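Long-range contacts in 303aa long hypothetical esterase (Sulfolobus tokodaii, PDB 3AIN), which probably hydrolyses carboxylic ester bonds as a thermostable carboxylesterase of the hormone-sensitive lipase-like family, in the alpha/beta hydrolase fold: residues Glu45-Phe50 with Phe101-Ile106; Gly63-Ile68 with Arg80-Lys85; Asn250-Ala255 with Asn274-Ser279. The protein carries 1 engineered substitution. All blocks are in the same frame, centred on the assembly; numbering follows the deposited sequence.

Along the chain, contact 2 is nested inside the loop that contact 1 closes, and contact 3 follows after both. Contact 1 sets the first modelled helix, 43-54, on the loop after strand 92-96; contact 2 pairs strands 64-71 and 76-83, the hairpin at one margin of the central sheet. The centres of contacts 1 and 2 are about 22 Å apart and the two touch, I106 CG2 lying 3.6 Å from R80 NH1. Contact 3 joins the approach to strand 255-260 with helix 266-278 near the other margin of the alpha/beta hydrolase sheet, its centre about 32 Å from that of contact 1, across the chain's centre, and about 31 Å from that of contact 2.

Contact 1 of 3, residues Glu45-Phe50 with Phe101-Ile106; sequences EIRSLF and FVLGDI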
loop_
_atom_site.group_PDB
_atom_site.type_symbol
_atom_site.label_atom_id
_atom_site.label_comp_id
_atom_site.label_asym_id
_atom_site.label_seq_id
_atom_site.Cartn_x
_atom_site.Cartn_y
_atom_site.Cartn_z
ATOM N N GLU A 45 20.058 6.066 28.592
ATOM C CA GLU A 45 21.011 5.611 27.578
ATOM C C GLU A 45 20.317 5.184 26.282
ATOM O O GLU A 45 20.750 5.535 25.176
ATOM C CB GLU A 45 21.924 4.511 28.128
ATOM C CG GLU A 45 23.100 5.084 28.945
ATOM C CD GLU A 45 23.991 4.027 29.566
ATOM O OE1 GLU A 45 23.465 3.013 30.072
ATOM O OE2 GLU A 45 25.229 4.241 29.586
ATOM N N ILE A 46 19.186 4.501 26.416
ATOM C CA ILE A 46 18.442 4.081 25.242
ATOM C C ILE A 46 17.788 5.268 24.531
ATOM O O ILE A 46 17.794 5.324 23.299
ATOM C CB ILE A 46 17.394 2.995 25.579
ATOM C CG1 ILE A 46 18.109 1.744 26.114
ATOM C CG2 ILE A 46 16.592 2.643 24.328
ATOM C CD1 ILE A 46 17.168 0.739 26.751
ATOM N N ARG A 47 17.267 6.230 25.296
ATOM C CA ARG A 47 16.694 7.436 24.679
ATOM C C ARG A 47 17.744 8.188 23.884
ATOM O O ARG A 47 17.496 8.630 22.764
ATOM C CB ARG A 47 16.086 8.382 25.721
ATOM C CG ARG A 47 14.776 7.855 26.336
ATOM C CD ARG A 47 14.321 8.762 27.468
ATOM N NE ARG A 47 12.979 8.396 27.953
ATOM C CZ ARG A 47 12.574 8.551 29.208
ATOM N NH1 ARG A 47 13.326 9.226 30.085
ATOM N NH2 ARG A 47 11.382 8.088 29.580
ATOM N N SER A 48 18.951 8.232 24.432
ATOM C CA SER A 48 20.076 8.841 23.711
ATOM C C SER A 48 20.455 8.053 22.458
ATOM O O SER A 48 20.623 8.640 21.382
ATOM C CB SER A 48 21.310 8.960 24.633
ATOM O OG SER A 48 22.374 9.509 23.877
ATOM N N LEU A 49 20.539 6.729 22.582
ATOM C CA LEU A 49 20.808 5.852 21.435
ATOM C C LEU A 49 19.836 6.053 20.271
ATOM O O LEU A 49 20.254 6.075 19.110
ATOM C CB LEU A 49 20.829 4.382 21.853
ATOM C CG LEU A 49 22.084 3.865 22.541
ATOM C CD1 LEU A 49 21.830 2.422 22.965
ATOM C CD2 LEU A 49 23.293 3.948 21.587
ATOM N N PHE A 50 18.554 6.229 20.586
ATOM C CA PHE A 50 17.549 6.532 19.530
ATOM C C PHE A 50 17.981 7.765 18.736
ATOM O O PHE A 50 17.901 7.787 17.495
ATOM C CB PHE A 50 16.155 6.784 20.126
ATOM C CG PHE A 50 15.245 5.574 20.136
ATOM C CD1 PHE A 50 15.662 4.367 20.702
ATOM C CD2 PHE A 50 13.934 5.676 19.658
ATOM C CE1 PHE A 50 14.764 3.293 20.847
ATOM C CE2 PHE A 50 13.042 4.597 19.767
ATOM C CZ PHE A 50 13.469 3.404 20.346
ATOM N N PHE A 101 5.726 4.312 24.632
ATOM C CA PHE A 101 5.374 5.354 25.611
ATOM C C PHE A 101 6.536 5.798 26.488
ATOM O O PHE A 101 6.327 6.596 27.395
ATOM C CB PHE A 101 4.183 4.942 26.512
ATOM C CG PHE A 101 2.961 4.494 25.743
ATOM C CD1 PHE A 101 2.126 5.428 25.135
ATOM C CD2 PHE A 101 2.673 3.134 25.608
ATOM C CE1 PHE A 101 1.025 5.019 24.367
ATOM C CE2 PHE A 101 1.553 2.716 24.879
ATOM C CZ PHE A 101 0.729 3.652 24.270
ATOM N N VAL A 102 7.718 5.256 26.219
ATOM C CA VAL A 102 8.907 5.440 27.082
ATOM C C VAL A 102 10.044 6.117 26.316
ATOM O O VAL A 102 10.845 6.872 26.903
ATOM C CB VAL A 102 9.372 4.086 27.652
ATOM C CG1 VAL A 102 10.771 4.210 28.346
ATOM C CG2 VAL A 102 8.293 3.544 28.636
ATOM N N LEU A 103 10.190 5.726 25.053
ATOM C CA LEU A 103 11.334 6.088 24.231
ATOM C C LEU A 103 10.892 6.918 23.034
ATOM O O LEU A 103 9.693 7.105 22.794
ATOM C CB LEU A 103 12.053 4.829 23.720
ATOM C CG LEU A 103 12.366 3.815 24.832
ATOM C CD1 LEU A 103 12.798 2.527 24.178
ATOM C CD2 LEU A 103 13.485 4.402 25.715
ATOM N N GLY A 104 11.868 7.381 22.262
ATOM C CA GLY A 104 11.590 8.236 21.110
ATOM C C GLY A 104 11.209 9.666 21.459
ATOM O O GLY A 104 11.043 10.013 22.636
ATOM N N ASP A 105 11.294 10.532 20.456
ATOM C CA ASP A 105 11.153 11.959 20.658
ATOM C C ASP A 105 11.230 12.643 19.296
ATOM O O ASP A 105 11.436 11.989 18.286
ATOM C CB ASP A 105 12.289 12.456 21.546
ATOM C CG ASP A 105 13.595 12.491 20.825
ATOM O OD1 ASP A 105 14.065 11.412 20.411
ATOM O OD2 ASP A 105 14.120 13.612 20.645
ATOM N N ILE A 106 11.077 13.959 19.292
ATOM C CA ILE A 106 11.048 14.712 18.046
ATOM C C ILE A 106 12.348 14.557 17.250
ATOM O O ILE A 106 12.318 14.356 16.027
ATOM C CB ILE A 106 10.815 16.207 18.331
ATOM C CG1 ILE A 106 9.328 16.470 18.566
ATOM C CG2 ILE A 106 11.361 17.071 17.184
ATOM C CD1 ILE A 106 9.081 17.858 19.162
HETATM O O HOH W 1 14.691 9.173 22.344
#
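R47 reaches from helix 43-54 to the loop 101-106, its chain extended from CG to NE (chi3 172°), and grips one backbone oxygen side-on. R47 NE lies 2.8 Å from V102 O, nearly in line with the carbonyl bond, and R47 NH2 reaches V102 O at 3.0 Å in the carbonyl plane, on a lone pair. That oxygen sits almost exactly in the guanidinium plane, so the two bonds together fix the rotation of the group. The same arginine forms salt bridges with E134 through NH2 and with E44 through NH1.

The apolar part centres on L103. I46 CG2 sits against both of its methyls, 3.8 Å from L103 CD1; L103 CD2 also meets the aliphatic stem of R47, 3.7 Å from R47 CG, and L103 CD1 also meets the F50 ring. L103 CB lies over one face of that ring, offset toward the rim, a CH-pi contact with CB 4.2 Å from the F50 centroid. The ring also slants past the backbone of G104.

One water links the helix backbone to a side chain, donating to R47 O at 2.9 Å and to D105 OD1 at 3.0 Å.

The loop directly follows the HGGG motif, which in hormone-sensitive lipase relatives shapes the oxyanion hole. A charged clamp on V102 O and a buried leucine beside it imply that helix 43-54 holds this loop by polar and apolar means at once.

Contact 2 of 3, residues Gly63-Ile68 with Arg80-Lys85; sequences GKIEDI and RVYYPK
Strands 64-68 and 80-83 run antiparallel, their axes 4.7 Å apart at closest approach and 162° apart in direction, with I65 opposite Y82 and D67 opposite R80 as non-hydrogen-bonded pairs and E66 opposite V81 as a hydrogen-bonded pair. E66 and V81 exchange both backbone bonds, N to O each way. At the open end of the hairpin G63 and K64 both face Y83, a classic beta bulge: Y83 N donates to K64 O at 2.9 Å and G63 N to Y83 O at 2.7 Å, the latter more bent.

On one face, D67 and R80 form a side-on salt bridge. R80 NE lies 2.7 Å from D67 OD1 and R80 NH2 3.0 Å from D67 OD2, each oxygen using its syn lone pair, with carboxylate and guanidinium planes only 12° apart. The extended start of R80 (chi1 180°) lays its CG and CD past I65, whose CG2 touches R80 CG at 3.5 Å, and the bend at chi3 turns NE and NH2 to D67. R80 CG also lies over one face of the Y82 ring, offset toward the rim. I65 runs alongside Y82 and points the same way, CG1 against ring atom CD1.

The other face carries K64, Y83, E66 and V81. K64 lies beside Y83 with K64 CE 3.7 Å from Y83 CE2, and its NZ makes a weak salt bridge back to E66 OE1. Further along, I68 CD1 packs on V81 CG2 at 3.8 Å.

The hairpin lies at the margin of the sheet: strand 76-83 pairs onward with strand 123-127, which V81 also touches. Helix 110-120 covers the face of I65 and Y82, and there D110 binds both Y82 OH and R80 NH1, with E107 as a further partner of R80.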
loop_
_atom_site.group_PDB
_atom_site.type_symbol
_atom_site.label_atom_id
_atom_site.label_comp_id
_atom_site.label_asym_id
_atom_site.label_seq_id
_atom_site.Cartn_x
_atom_site.Cartn_y
_atom_site.Cartn_z
ATOM N N GLY A 63 10.393 22.190 3.137
ATOM C CA GLY A 63 10.182 23.617 2.857
ATOM C C GLY A 63 10.721 24.566 3.912
ATOM O O GLY A 63 11.349 25.575 3.586
ATOM N N LYS A 64 10.380 24.305 5.173
ATOM C CA LYS A 64 10.677 25.199 6.299
ATOM C C LYS A 64 10.357 24.384 7.547
ATOM O O LYS A 64 9.531 23.489 7.465
ATOM C CB LYS A 64 9.752 26.415 6.266
ATOM C CG LYS A 64 9.801 27.286 7.502
ATOM C CD LYS A 64 9.069 28.608 7.252
ATOM C CE LYS A 64 7.973 28.855 8.282
ATOM N NZ LYS A 64 8.466 29.580 9.490
ATOM N N ILE A 65 11.200 24.501 8.566
ATOM C CA ILE A 65 10.925 23.909 9.876
ATOM C C ILE A 65 10.846 24.976 10.963
ATOM O O ILE A 65 11.711 25.861 11.050
ATOM C CB ILE A 65 12.003 22.871 10.245
ATOM C CG1 ILE A 65 12.049 21.772 9.178
ATOM C CG2 ILE A 65 11.716 22.257 11.627
ATOM C CD1 ILE A 65 13.283 20.870 9.254
ATOM N N GLU A 66 9.903 24.792 11.881
ATOM C CA GLU A 66 9.774 25.664 13.049
ATOM C C GLU A 66 9.563 24.803 14.296
ATOM O O GLU A 66 8.680 23.950 14.304
ATOM C CB GLU A 66 8.538 26.553 12.855
ATOM C CG GLU A 66 8.686 27.946 13.371
ATOM C CD GLU A 66 7.465 28.776 13.074
ATOM O OE1 GLU A 66 6.762 28.456 12.080
ATOM O OE2 GLU A 66 7.123 29.629 13.924
ATOM N N ASP A 67 10.239 25.138 15.389
ATOM C CA ASP A 67 9.930 24.522 16.676
ATOM C C ASP A 67 8.977 25.421 17.456
ATOM O O ASP A 67 9.183 26.634 17.534
ATOM C CB ASP A 67 11.201 24.270 17.480
ATOM C CG ASP A 67 11.937 23.018 17.023
ATOM O OD1 ASP A 67 11.343 22.270 16.232
ATOM O OD2 ASP A 67 12.989 22.679 17.599
ATOM N N ILE A 68 7.870 24.854 17.919
ATOM C CA ILE A 68 6.862 25.645 18.632
ATOM C C ILE A 68 6.575 25.028 20.005
ATOM O O ILE A 68 7.042 23.930 20.321
ATOM C CB ILE A 68 5.519 25.749 17.863
ATOM C CG1 ILE A 68 4.857 24.378 17.758
ATOM C CG2 ILE A 68 5.698 26.425 16.496
ATOM C CD1 ILE A 68 3.430 24.409 17.197
ATOM N N ARG A 80 7.391 20.064 16.638
ATOM C CA ARG A 80 8.170 20.520 15.493
ATOM C C ARG A 80 7.297 20.540 14.252
ATOM O O ARG A 80 6.568 19.572 13.954
ATOM C CB ARG A 80 9.414 19.659 15.262
ATOM C CG ARG A 80 10.242 20.149 14.060
ATOM C CD ARG A 80 11.635 19.566 13.999
ATOM N NE ARG A 80 12.455 20.099 15.092
ATOM C CZ ARG A 80 13.504 19.483 15.623
ATOM N NH1 ARG A 80 13.952 18.342 15.101
ATOM N NH2 ARG A 80 14.068 19.985 16.721
ATOM N N VAL A 81 7.247 21.700 13.605
ATOM C CA VAL A 81 6.360 21.897 12.475
ATOM C C VAL A 81 7.173 21.822 11.186
ATOM O O VAL A 81 8.173 22.531 11.032
ATOM C CB VAL A 81 5.706 23.292 12.534
ATOM C CG1 VAL A 81 4.767 23.497 11.338
ATOM C CG2 VAL A 81 4.981 23.484 13.879
ATOM N N TYR A 82 6.805 20.895 10.308
ATOM C CA TYR A 82 7.511 20.723 9.010
ATOM C C TYR A 82 6.561 21.195 7.905
ATOM O O TYR A 82 5.463 20.660 7.723
ATOM C CB TYR A 82 7.875 19.241 8.749
ATOM C CG TYR A 82 8.698 18.569 9.836
ATOM C CD1 TYR A 82 10.082 18.411 9.700
ATOM C CD2 TYR A 82 8.089 18.072 10.998
ATOM C CE1 TYR A 82 10.844 17.775 10.695
ATOM C CE2 TYR A 82 8.823 17.344 11.926
ATOM C CZ TYR A 82 10.200 17.253 11.803
ATOM O OH TYR A 82 10.920 16.586 12.748
ATOM N N TYR A 83 7.037 22.133 7.090
ATOM C CA TYR A 83 6.297 22.545 5.896
ATOM C C TYR A 83 6.865 21.860 4.657
ATOM O O TYR A 83 8.075 21.702 4.531
ATOM C CB TYR A 83 6.447 24.064 5.697
ATOM C CG TYR A 83 5.728 24.883 6.734
ATOM C CD1 TYR A 83 4.449 25.349 6.492
ATOM C CD2 TYR A 83 6.347 25.239 7.917
ATOM C CE1 TYR A 83 3.780 26.120 7.426
ATOM C CE2 TYR A 83 5.690 26.035 8.852
ATOM C CZ TYR A 83 4.410 26.461 8.594
ATOM O OH TYR A 83 3.742 27.235 9.520
ATOM N N PRO A 84 5.999 21.506 3.713
ATOM C CA PRO A 84 6.497 20.891 2.489
ATOM C C PRO A 84 7.046 21.962 1.557
ATOM O O PRO A 84 6.978 23.156 1.874
ATOM C CB PRO A 84 5.241 20.281 1.877
ATOM C CG PRO A 84 4.148 21.163 2.330
ATOM C CD PRO A 84 4.530 21.599 3.728
ATOM N N LYS A 85 7.567 21.520 0.414
ATOM C CA LYS A 85 8.216 22.412 -0.536
ATOM C C LYS A 85 7.181 23.083 -1.437
ATOM O O LYS A 85 7.525 23.964 -2.218
ATOM C CB LYS A 85 9.235 21.637 -1.394
ATOM C CG LYS A 85 10.274 20.834 -0.636
ATOM C CD LYS A 85 10.442 19.449 -1.291
ATOM C CE LYS A 85 11.859 18.906 -1.176
ATOM N NZ LYS A 85 12.839 19.795 -1.853
#

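Contact 3 of 3, residues Asn250-Ala255 with Asn274-Ser279; sequences NDLPPA and NKLLQS
This is a small contact, part apolar and part polar, with one water bridge, between the loop leading into strand 255-260 and the C-terminal end of helix 266-278. L276 supplies the apolar part of the helix side, its two methyl branches parted between two neighbours. L276 CD2 rests 3.9 Å from L252 CD1, the two leucines crossing at about a right angle, and L276 CD1 lies 4.2 Å from A255 CB where the strand begins. L276 CG stands anti to its own carbonyl carbon (chi1 -77°), which swings the branches from the flank of the helix toward the loop. L252 also packs on I181 of helix 171-185, so it is wedged between two helices.

The order of elements is that of a beta-alpha-beta crossover: strand 255-260, helix 266-278 and strand 283-288, the two strands parallel and adjacent in the alpha/beta hydrolase sheet. Here the end of the crossover helix rests against the entrance to its first strand. A255 already pairs through its backbone with T284 of the last strand.

Beyond the helix, S279 turns toward N250, its CB 3.7 Å from N250 N. Its hydroxyl points back into the helix, OG donating to K275 O at 2.7 Å from above the carbonyl plane. N250 OD1 and S279 O are both acceptors, 3.2 Å apart without a bond between them; N250 ND2 is instead held by D248. S279 O receives a water at 2.7 Å, and this same water accepts from D251 N at 2.9 Å, bridging the two backbones. L277, next to L276 on the helix, packs against N290 of the second subunit.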
loop_
_atom_site.group_PDB
_atom_site.type_symbol
_atom_site.label_atom_id
_atom_site.label_comp_id
_atom_site.label_asym_id
_atom_site.label_seq_id
_atom_site.Cartn_x
_atom_site.Cartn_y
_atom_site.Cartn_z
ATOM N N ASN A 250 -17.850 4.172 16.010
ATOM C CA ASN A 250 -18.694 4.876 15.054
ATOM C C ASN A 250 -18.227 6.312 14.851
ATOM O O ASN A 250 -17.739 6.941 15.786
ATOM C CB ASN A 250 -20.139 4.895 15.559
ATOM C CG ASN A 250 -20.786 3.529 15.518
ATOM O OD1 ASN A 250 -21.326 3.116 14.489
ATOM N ND2 ASN A 250 -20.792 2.844 16.654
ATOM N N ASP A 251 -18.352 6.797 13.619
ATOM C CA ASP A 251 -18.228 8.220 13.298
ATOM C C ASP A 251 -16.800 8.729 13.426
ATOM O O ASP A 251 -16.567 9.929 13.466
ATOM C CB ASP A 251 -19.186 9.075 14.147
ATOM C CG ASP A 251 -20.649 8.670 13.965
ATOM O OD1 ASP A 251 -21.092 8.574 12.811
ATOM O OD2 ASP A 251 -21.297 8.303 14.961
ATOM N N LEU A 252 -15.836 7.811 13.417
ATOM C CA LEU A 252 -14.431 8.203 13.426
ATOM C C LEU A 252 -13.964 8.475 11.998
ATOM O O LEU A 252 -14.613 8.097 11.026
ATOM C CB LEU A 252 -13.565 7.090 14.085
ATOM C CG LEU A 252 -13.762 6.867 15.597
ATOM C CD1 LEU A 252 -12.902 5.713 16.161
ATOM C CD2 LEU A 252 -13.507 8.117 16.414
ATOM N N PRO A 253 -12.845 9.176 11.865
ATOM C CA PRO A 253 -12.399 9.530 10.513
ATOM C C PRO A 253 -11.973 8.273 9.765
ATOM O O PRO A 253 -11.547 7.293 10.393
ATOM C CB PRO A 253 -11.171 10.417 10.746
ATOM C CG PRO A 253 -10.968 10.475 12.240
ATOM C CD PRO A 253 -12.094 9.831 12.945
ATOM N N PRO A 254 -11.960 8.343 8.436
ATOM C CA PRO A 254 -11.516 7.198 7.656
ATOM C C PRO A 254 -10.021 6.949 7.904
ATOM O O PRO A 254 -9.301 7.854 8.365
ATOM C CB PRO A 254 -11.724 7.650 6.204
ATOM C CG PRO A 254 -11.849 9.140 6.256
ATOM C CD PRO A 254 -12.463 9.449 7.593
ATOM N N ALA A 255 -9.591 5.701 7.725
ATOM C CA ALA A 255 -8.252 5.295 8.237
ATOM C C ALA A 255 -7.478 4.552 7.171
ATOM O O ALA A 255 -8.067 3.830 6.350
ATOM C CB ALA A 255 -8.388 4.408 9.495
ATOM N N ASN A 274 -10.986 -3.915 11.401
ATOM C CA ASN A 274 -12.251 -4.643 11.270
ATOM C C ASN A 274 -13.372 -4.008 12.084
ATOM O O ASN A 274 -14.513 -3.931 11.609
ATOM C CB ASN A 274 -12.068 -6.118 11.619
ATOM C CG ASN A 274 -11.199 -6.854 10.588
ATOM O OD1 ASN A 274 -10.542 -7.860 10.896
ATOM N ND2 ASN A 274 -11.029 -6.229 9.444
ATOM N N LYS A 275 -13.071 -3.628 13.318
ATOM C CA LYS A 275 -14.073 -2.995 14.176
ATOM C C LYS A 275 -14.478 -1.615 13.673
ATOM O O LYS A 275 -15.684 -1.301 13.609
ATOM C CB LYS A 275 -13.590 -2.951 15.626
ATOM C CG LYS A 275 -14.633 -2.493 16.658
ATOM C CD LYS A 275 -14.043 -2.672 18.063
ATOM C CE LYS A 275 -15.100 -2.850 19.137
ATOM N NZ LYS A 275 -15.401 -1.567 19.780
ATOM N N LEU A 276 -13.523 -0.875 13.105
ATOM C CA LEU A 276 -13.871 0.342 12.374
ATOM C C LEU A 276 -14.827 0.077 11.220
ATOM O O LEU A 276 -15.814 0.795 11.057
ATOM C CB LEU A 276 -12.618 1.050 11.846
ATOM C CG LEU A 276 -11.816 1.846 12.865
ATOM C CD1 LEU A 276 -10.367 2.088 12.324
ATOM C CD2 LEU A 276 -12.505 3.195 13.180
ATOM N N LEU A 277 -14.525 -0.924 10.401
ATOM C CA LEU A 277 -15.365 -1.252 9.253
ATOM C C LEU A 277 -16.772 -1.644 9.703
ATOM O O LEU A 277 -17.767 -1.213 9.099
ATOM C CB LEU A 277 -14.737 -2.395 8.443
ATOM C CG LEU A 277 -13.537 -2.015 7.583
ATOM C CD1 LEU A 277 -12.948 -3.325 7.023
ATOM C CD2 LEU A 277 -13.946 -1.064 6.415
ATOM N N GLN A 278 -16.846 -2.420 10.774
ATOM C CA GLN A 278 -18.123 -2.898 11.311
ATOM C C GLN A 278 -18.915 -1.714 11.845
ATOM O O GLN A 278 -20.114 -1.846 12.143
ATOM C CB GLN A 278 -17.906 -3.897 12.456
ATOM C CG GLN A 278 -17.316 -5.247 12.058
ATOM C CD GLN A 278 -17.063 -6.148 13.279
ATOM O OE1 GLN A 278 -16.653 -5.683 14.363
ATOM N NE2 GLN A 278 -17.251 -7.442 13.089
ATOM N N SER A 279 -18.192 -0.656 12.202
ATOM C CA SER A 279 -18.800 0.554 12.779
ATOM C C SER A 279 -19.097 1.608 11.705
ATOM O O SER A 279 -19.337 2.786 12.025
ATOM C CB SER A 279 -17.868 1.142 13.853
ATOM O OG SER A 279 -17.553 0.178 14.849
HETATM O O HOH W 2 -19.491 5.424 11.332
#